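Local coordinates for acyl-CoA N-acyltransferases (NAT) superfamily protein (Arabidopsis thaliana, PDB 6TH0) that probably transfers the acetyl group of acetyl-CoA to the N-terminal methionine of transmembrane proteins and to protein lysines, here seen as its GNAT-family acetyltransferase domain, at residues 114-117 against 118-122. Sequence-based numbering, arbitrary orientation.
Sequences ALIN and EVVKY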
# COMPACT_ATOMS: atom_id res chain seq x y z
N ALA A 114 -6.79 8.63 -2.77
CA ALA A 114 -5.81 9.20 -3.70
C ALA A 114 -4.48 8.46 -3.62
O ALA A 114 -3.83 8.23 -4.65
CB ALA A 114 -5.61 10.69 -3.43
N LEU A 115 -4.07 8.06 -2.42
CA LEU A 115 -2.82 7.32 -2.29
C LEU A 115 -2.88 5.99 -3.05
O LEU A 115 -1.97 5.64 -3.80
CB LEU A 115 -2.50 7.10 -0.80
CG LEU A 115 -1.97 8.32 -0.04
CD1 LEU A 115 -2.05 8.09 1.47
CD2 LEU A 115 -0.54 8.69 -0.44
N ILE A 116 -3.97 5.24 -2.87
CA ILE A 116 -4.14 4.01 -3.63
C ILE A 116 -4.14 4.30 -5.12
O ILE A 116 -3.51 3.58 -5.91
CB ILE A 116 -5.44 3.30 -3.20
CG1 ILE A 116 -5.34 2.87 -1.73
CG2 ILE A 116 -5.70 2.10 -4.08
CD1 ILE A 116 -6.73 2.53 -1.14
N ASN A 117 -4.82 5.37 -5.53
CA ASN A 117 -4.84 5.74 -6.94
C ASN A 117 -3.42 5.89 -7.49
O ASN A 117 -3.12 5.47 -8.62
CB ASN A 117 -5.63 7.04 -7.10
CG ASN A 117 -5.84 7.42 -8.54
OD1 ASN A 117 -6.16 6.57 -9.37
ND2 ASN A 117 -5.65 8.69 -8.85
N GLU A 118 -2.52 6.49 -6.70
CA GLU A 118 -1.13 6.61 -7.12
C GLU A 118 -0.51 5.25 -7.40
O GLU A 118 0.22 5.09 -8.38
CB GLU A 118 -0.31 7.34 -6.05
CG GLU A 118 -0.72 8.79 -5.84
CD GLU A 118 -0.48 9.65 -7.07
OE1 GLU A 118 0.41 9.30 -7.85
OE2 GLU A 118 -1.20 10.65 -7.25
N VAL A 119 -0.81 4.26 -6.57
CA VAL A 119 -0.24 2.93 -6.77
C VAL A 119 -0.80 2.29 -8.04
O VAL A 119 -0.05 1.69 -8.83
CB VAL A 119 -0.50 2.05 -5.54
CG1 VAL A 119 0.09 0.66 -5.77
CG2 VAL A 119 0.10 2.69 -4.26
N VAL A 120 -2.10 2.41 -8.26
CA VAL A 120 -2.71 1.84 -9.46
C VAL A 120 -2.19 2.54 -10.71
O VAL A 120 -1.85 1.90 -11.71
CB VAL A 120 -4.25 1.94 -9.37
CG1 VAL A 120 -4.90 1.45 -10.67
CG2 VAL A 120 -4.76 1.18 -8.16
N LYS A 121 -2.10 3.87 -10.67
CA LYS A 121 -1.56 4.62 -11.79
C LYS A 121 -0.10 4.24 -12.05
O LYS A 121 0.34 4.19 -13.21
CB LYS A 121 -1.71 6.11 -11.51
CG LYS A 121 -3.08 6.66 -11.89
CD LYS A 121 -3.36 8.08 -11.39
CE LYS A 121 -2.22 9.06 -11.60
NZ LYS A 121 -2.35 10.17 -10.60
N TYR A 122 0.65 3.96 -10.99
CA TYR A 122 2.03 3.50 -11.16
C TYR A 122 2.06 2.14 -11.84
O TYR A 122 2.81 1.94 -12.80
CB TYR A 122 2.74 3.45 -9.80
CG TYR A 122 4.17 2.94 -9.91
CD1 TYR A 122 5.18 3.77 -10.36
CD2 TYR A 122 4.49 1.62 -9.59
CE1 TYR A 122 6.49 3.32 -10.48
CE2 TYR A 122 5.80 1.16 -9.71
CZ TYR A 122 6.79 2.02 -10.15
OH TYR A 122 8.08 1.58 -10.27
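Helix 111-123, the crossover helix between parallel strands 93-102 and 129-137 in the GNAT fold, brings Asn117 and Lys121 together one turn apart. The backbone bond beneath them runs from Lys121 N to Asn117 O over 2.8 Å, with an N-H...O angle of 169°. Val120 N reaches Ile116 O at 3.0 Å, and Glu118 N reaches Ala114 O at a similar length. The hydrogen bond from Val119 N to Leu115 O is weak, at 3.3 Å.

Above this turn the Asn117 amide and the lysine chain cross at a slant. With chi1 at -173°, CG of Asn117 sits beside the carbonyl carbon and turns towards the following turn, which brings the amide to the Lys121 methylenes; ND2 lies 3.5 Å from Lys121 CD, a contact with methylene rather than a polar pairing. The Lys121 chain bends at chi3 (45°), carrying its amine back along the helix to a salt bridge of 3.6 Å between NZ and Glu118 OE2. Glu118 CG lies 3.4 Å from Ala114 O, and the bend at chi2 beyond it directs the carboxylate towards that amine. With an alanine in place of Asn117, the Lys121 methylenes would probably lose the amide they lie against, leaving the amine freer to swing from Glu118.

The buried face is apolar: Leu115 and Ile116 pack on Leu100, an acetyl-CoA-binding residue of strand 93-102, and Val119 rests on Val95 and Ile97. Ile116 also touches Leu146 and Tyr147 of helix 141-149. Towards the margin of this face, Ile116 CG2 lightly meets Val120 CG2 at 4.3 Å. The chemistry thus divides by side: aliphatic groups seat the helix on the sheet near the cofactor, whereas amide, carboxylate and ammonium groups gather on a more exposed flank, where solvent would probably weaken the long ion pair.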